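Long-range contact in extracellular solute-binding protein, family 1 (Bifidobacterium longum subsp. infantis, PDB 6FTH), which probably captures human milk oligosaccharides outside the cell and hands them to an ABC transporter for import: residues Asp105-Phe119 / Pro133-Gly145. Numbering follows the deposited sequence.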
loop_
_atom_site.group_PDB
_atom_site.type_symbol
_atom_site.label_atom_id
_atom_site.label_comp_id
_atom_site.label_asym_id
_atom_site.label_seq_id
_atom_site.Cartn_x
_atom_site.Cartn_y
_atom_site.Cartn_z
ATOM N N ASP A 105 4.406 12.623 23.217
ATOM C CA ASP A 105 3.620 11.390 23.317
ATOM C C ASP A 105 2.154 11.796 23.311
ATOM O O ASP A 105 1.601 12.208 24.335
ATOM C CB ASP A 105 3.984 10.632 24.589
ATOM C CG ASP A 105 3.153 9.364 24.795
ATOM O OD1 ASP A 105 2.296 9.013 23.954
ATOM O OD2 ASP A 105 3.345 8.719 25.844
ATOM N N LEU A 106 1.524 11.696 22.140
ATOM C CA LEU A 106 0.149 12.136 21.958
ATOM C C LEU A 106 -0.861 11.262 22.685
ATOM O O LEU A 106 -2.009 11.686 22.857
ATOM C CB LEU A 106 -0.174 12.162 20.462
ATOM C CG LEU A 106 0.672 13.137 19.649
ATOM C CD1 LEU A 106 0.591 12.829 18.153
ATOM C CD2 LEU A 106 0.212 14.572 19.933
ATOM N N SER A 107 -0.478 10.058 23.118
ATOM C CA SER A 107 -1.406 9.247 23.895
ATOM C C SER A 107 -1.818 9.935 25.191
ATOM O O SER A 107 -2.890 9.625 25.720
ATOM C CB SER A 107 -0.786 7.894 24.234
ATOM O OG SER A 107 0.214 8.030 25.232
ATOM N N LYS A 108 -0.990 10.852 25.708
ATOM C CA LYS A 108 -1.297 11.605 26.921
ATOM C C LYS A 108 -2.170 12.819 26.649
ATOM O O LYS A 108 -2.614 13.463 27.605
ATOM C CB LYS A 108 -0.006 12.111 27.580
ATOM C CG LYS A 108 0.995 11.021 27.978
ATOM C CD LYS A 108 0.388 10.055 28.981
ATOM C CE LYS A 108 1.417 9.046 29.485
ATOM N NZ LYS A 108 1.893 8.142 28.391
ATOM N N ASP A 109 -2.420 13.142 25.377
ATOM C CA ASP A 109 -3.088 14.374 24.976
ATOM C C ASP A 109 -4.456 14.125 24.350
ATOM O O ASP A 109 -5.042 15.049 23.775
ATOM C CB ASP A 109 -2.218 15.141 23.973
ATOM C CG ASP A 109 -0.919 15.632 24.570
ATOM O OD1 ASP A 109 -0.900 15.896 25.791
ATOM O OD2 ASP A 109 0.079 15.770 23.826
ATOM N N LEU A 110 -4.988 12.905 24.446
ATOM C CA LEU A 110 -6.189 12.591 23.682
ATOM C C LEU A 110 -7.413 13.374 24.141
ATOM O O LEU A 110 -8.338 13.568 23.350
ATOM C CB LEU A 110 -6.442 11.084 23.686
ATOM C CG LEU A 110 -5.575 10.306 22.687
ATOM C CD1 LEU A 110 -5.633 8.815 22.993
ATOM C CD2 LEU A 110 -6.034 10.571 21.265
ATOM N N ASP A 111 -7.446 13.851 25.386
ATOM C CA ASP A 111 -8.628 14.596 25.807
ATOM C C ASP A 111 -8.712 15.952 25.127
ATOM O O ASP A 111 -9.803 16.527 25.049
ATOM C CB ASP A 111 -8.664 14.738 27.330
ATOM C CG ASP A 111 -8.986 13.430 28.031
ATOM O OD1 ASP A 111 -9.609 12.526 27.409
ATOM O OD2 ASP A 111 -8.615 13.308 29.219
ATOM N N LYS A 112 -7.597 16.472 24.627
ATOM C CA LYS A 112 -7.617 17.683 23.811
ATOM C C LYS A 112 -7.889 17.393 22.344
ATOM O O LYS A 112 -7.940 18.333 21.539
ATOM C CB LYS A 112 -6.298 18.461 23.958
ATOM C CG LYS A 112 -6.016 18.891 25.397
ATOM C CD LYS A 112 -4.845 19.837 25.499
ATOM C CE LYS A 112 -4.333 19.899 26.927
ATOM N NZ LYS A 112 -5.450 19.852 27.907
ATOM N N MET A 113 -8.085 16.125 21.982
ATOM C CA MET A 113 -8.355 15.734 20.597
ATOM C C MET A 113 -9.563 14.811 20.527
ATOM O O MET A 113 -9.463 13.655 20.104
ATOM C CB MET A 113 -7.123 15.059 19.995
ATOM C CG MET A 113 -5.915 15.968 19.940
ATOM S SD MET A 113 -4.469 15.194 19.164
ATOM C CE MET A 113 -4.034 13.930 20.354
ATOM N N PRO A 114 -10.734 15.294 20.929
ATOM C CA PRO A 114 -11.913 14.421 20.931
ATOM C C PRO A 114 -12.242 13.814 19.571
ATOM O O PRO A 114 -12.760 12.697 19.512
ATOM C CB PRO A 114 -13.031 15.334 21.470
ATOM C CG PRO A 114 -12.508 16.720 21.321
ATOM C CD PRO A 114 -11.022 16.622 21.491
ATOM N N ASN A 115 -11.936 14.503 18.461
ATOM C CA ASN A 115 -12.258 13.929 17.157
ATOM C C ASN A 115 -11.321 12.768 16.840
ATOM O O ASN A 115 -11.694 11.847 16.108
ATOM C CB ASN A 115 -12.174 14.995 16.062
ATOM C CG ASN A 115 -13.226 16.090 16.219
ATOM O OD1 ASN A 115 -14.343 15.834 16.658
ATOM N ND2 ASN A 115 -12.861 17.304 15.871
ATOM N N VAL A 116 -10.102 12.820 17.379
ATOM C CA VAL A 116 -9.157 11.714 17.261
ATOM C C VAL A 116 -9.589 10.564 18.153
ATOM O O VAL A 116 -9.493 9.398 17.772
ATOM C CB VAL A 116 -7.735 12.178 17.623
ATOM C CG1 VAL A 116 -6.746 11.001 17.585
ATOM C CG2 VAL A 116 -7.251 13.301 16.702
ATOM N N LYS A 117 -10.069 10.866 19.359
ATOM C CA LYS A 117 -10.621 9.805 20.196
ATOM C C LYS A 117 -11.768 9.093 19.491
ATOM O O LYS A 117 -11.913 7.868 19.589
ATOM C CB LYS A 117 -11.115 10.372 21.531
ATOM C CG LYS A 117 -10.024 10.659 22.525
ATOM C CD LYS A 117 -10.577 10.742 23.945
ATOM C CE LYS A 117 -11.495 11.915 24.130
ATOM N NZ LYS A 117 -11.840 12.030 25.596
ATOM N N GLN A 118 -12.619 9.846 18.796
ATOM C CA GLN A 118 -13.735 9.234 18.088
ATOM C C GLN A 118 -13.232 8.361 16.943
ATOM O O GLN A 118 -13.737 7.250 16.722
ATOM C CB GLN A 118 -14.677 10.325 17.577
ATOM C CG GLN A 118 -15.931 9.798 16.982
ATOM C CD GLN A 118 -16.848 9.222 18.025
ATOM O OE1 GLN A 118 -16.792 9.617 19.193
ATOM N NE2 GLN A 118 -17.683 8.284 17.624
ATOM N N PHE A 119 -12.226 8.849 16.213
ATOM C CA PHE A 119 -11.567 8.031 15.198
ATOM C C PHE A 119 -11.149 6.689 15.794
ATOM O O PHE A 119 -11.485 5.626 15.261
ATOM C CB PHE A 119 -10.371 8.845 14.663
ATOM C CG PHE A 119 -9.488 8.153 13.624
ATOM C CD1 PHE A 119 -9.888 7.055 12.889
ATOM C CD2 PHE A 119 -8.207 8.654 13.416
ATOM C CE1 PHE A 119 -9.037 6.471 11.958
ATOM C CE2 PHE A 119 -7.363 8.088 12.472
ATOM C CZ PHE A 119 -7.779 6.994 11.752
ATOM N N PRO A 133 3.695 -1.107 22.280
ATOM C CA PRO A 133 3.104 -1.923 23.350
ATOM C C PRO A 133 3.219 -1.278 24.715
ATOM O O PRO A 133 2.408 -1.588 25.597
ATOM C CB PRO A 133 3.878 -3.251 23.268
ATOM C CG PRO A 133 4.587 -3.212 21.939
ATOM C CD PRO A 133 4.878 -1.761 21.702
ATOM N N GLU A 134 4.184 -0.373 24.909
ATOM C CA GLU A 134 4.236 0.422 26.128
ATOM C C GLU A 134 3.204 1.544 26.142
ATOM O O GLU A 134 3.045 2.208 27.172
ATOM C CB GLU A 134 5.640 0.995 26.345
ATOM C CG GLU A 134 6.572 0.073 27.148
ATOM C CD GLU A 134 5.975 -0.348 28.493
ATOM O OE1 GLU A 134 5.308 -1.407 28.539
ATOM O OE2 GLU A 134 6.157 0.388 29.492
ATOM N N GLY A 135 2.499 1.763 25.039
ATOM C CA GLY A 135 1.388 2.678 25.027
ATOM C C GLY A 135 1.716 4.059 24.518
ATOM O O GLY A 135 0.816 4.908 24.478
ATOM N N HIS A 136 2.960 4.321 24.129
ATOM C CA HIS A 136 3.288 5.629 23.584
ATOM C C HIS A 136 2.825 5.724 22.136
ATOM O O HIS A 136 2.819 4.740 21.396
ATOM C CB HIS A 136 4.793 5.894 23.641
ATOM C CG HIS A 136 5.379 5.748 25.008
ATOM N ND1 HIS A 136 4.638 5.932 26.156
ATOM C CD2 HIS A 136 6.626 5.410 25.413
ATOM C CE1 HIS A 136 5.405 5.718 27.211
ATOM N NE2 HIS A 136 6.617 5.406 26.788
ATOM N N MET A 137 2.407 6.924 21.746
ATOM C CA MET A 137 1.986 7.197 20.378
ATOM C C MET A 137 2.566 8.544 19.978
ATOM O O MET A 137 2.135 9.587 20.491
ATOM C CB MET A 137 0.466 7.214 20.262
ATOM C CG MET A 137 -0.031 7.585 18.882
ATOM S SD MET A 137 -1.836 7.553 18.804
ATOM C CE MET A 137 -2.270 8.926 19.907
ATOM N N TYR A 138 3.498 8.526 19.040
ATOM C CA TYR A 138 4.162 9.743 18.583
ATOM C C TYR A 138 3.688 10.207 17.215
ATOM O O TYR A 138 4.155 11.249 16.722
ATOM C CB TYR A 138 5.681 9.541 18.550
ATOM C CG TYR A 138 6.222 9.150 19.895
ATOM C CD1 TYR A 138 6.333 10.085 20.909
ATOM C CD2 TYR A 138 6.605 7.840 20.154
ATOM C CE1 TYR A 138 6.809 9.738 22.155
ATOM C CE2 TYR A 138 7.097 7.477 21.405
ATOM C CZ TYR A 138 7.191 8.437 22.397
ATOM O OH TYR A 138 7.669 8.097 23.640
ATOM N N ALA A 139 2.786 9.464 16.590
ATOM C CA ALA A 139 2.254 9.807 15.284
ATOM C C ALA A 139 0.778 9.463 15.282
ATOM O O ALA A 139 0.360 8.498 15.931
ATOM C CB ALA A 139 2.939 9.006 14.177
ATOM N N LEU A 140 -0.008 10.279 14.593
ATOM C CA LEU A 140 -1.390 9.899 14.354
ATOM C C LEU A 140 -1.525 9.246 12.988
ATOM O O LEU A 140 -0.848 9.647 12.034
ATOM C CB LEU A 140 -2.330 11.110 14.370
ATOM C CG LEU A 140 -2.340 11.967 15.638
ATOM C CD1 LEU A 140 -3.365 13.084 15.542
ATOM C CD2 LEU A 140 -2.645 11.102 16.863
ATOM N N PRO A 141 -2.386 8.247 12.864
ATOM C CA PRO A 141 -2.680 7.680 11.550
ATOM C C PRO A 141 -3.765 8.477 10.833
ATOM O O PRO A 141 -4.380 9.383 11.395
ATOM C CB PRO A 141 -3.208 6.289 11.916
ATOM C CG PRO A 141 -3.933 6.525 13.205
ATOM C CD PRO A 141 -3.178 7.600 13.930
ATOM N N SER A 142 -4.004 8.102 9.576
ATOM C CA SER A 142 -5.166 8.573 8.827
ATOM C C SER A 142 -5.981 7.379 8.344
ATOM O O SER A 142 -5.479 6.250 8.288
ATOM C CB SER A 142 -4.733 9.369 7.585
ATOM O OG SER A 142 -3.883 8.567 6.754
ATOM N N SER A 143 -7.242 7.648 7.974
ATOM C CA SER A 143 -8.096 6.674 7.296
ATOM C C SER A 143 -8.831 7.348 6.155
ATOM O O SER A 143 -9.573 8.307 6.383
ATOM C CB SER A 143 -9.129 6.073 8.254
ATOM O OG SER A 143 -10.217 5.508 7.533
ATOM N N ARG A 144 -8.663 6.835 4.938
ATOM C CA ARG A 144 -9.448 7.301 3.801
ATOM C C ARG A 144 -10.763 6.555 3.645
ATOM O O ARG A 144 -11.465 6.743 2.642
ATOM C CB ARG A 144 -8.643 7.300 2.488
ATOM C CG ARG A 144 -7.925 6.019 2.136
ATOM C CD ARG A 144 -7.336 6.096 0.714
ATOM N NE ARG A 144 -6.362 5.041 0.498
ATOM C CZ ARG A 144 -5.627 4.915 -0.596
ATOM N NH1 ARG A 144 -5.799 5.749 -1.612
ATOM N NH2 ARG A 144 -4.718 3.948 -0.678
ATOM N N GLY A 145 -11.117 5.715 4.613
ATOM C CA GLY A 145 -12.487 5.254 4.720
ATOM C C GLY A 145 -12.716 3.860 4.183
ATOM O O GLY A 145 -11.855 3.227 3.573
#
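A single carboxylate oxygen, Asp105 OD1, gathers three donors here: the backbone N of Met137 across the contact, and the backbone N and hydroxyl OG of Ser107. The bond from Ser107 N closes an Asx turn at the start of the 3-10 segment 106-112, and a turn built for one segment thereby also fastens its neighbour. Met137 N reaches OD1 at 3.0 Å in a nearly straight line (173°), though from above the carboxylate plane. The carboxylate reaches this amide because chi1 of Asp105 (177°) sets CG opposite the backbone N, while its other oxygen, OD2, forms a salt bridge with Lys108 NZ. Cutting the Asp105 side chain back to an alanine would probably leave the Met137 amide without this acceptor and the Lys108 ammonium without this counter-charge. Leu106 N returns the link, donating to Met137 O at 2.7 Å. Beyond this polar end the contact turns apolar: Leu106 CD1 lies 3.9 Å from Leu140 CD2, and the other methyl, Leu140 CD1, meets Val116 CG2 and, more loosely, Met113 SD. Phe341 of strand 339-343 also packs on Leu106 and Leu140, tying the contact to the mixed sheet of this solute-binding-protein domain. At the far end the Phe119 ring, stacked with Trp412, runs alongside the Pro141 ring and presents its edge to the Pro141 carbonyl, CE2 lying 3.4 Å from Pro141 O.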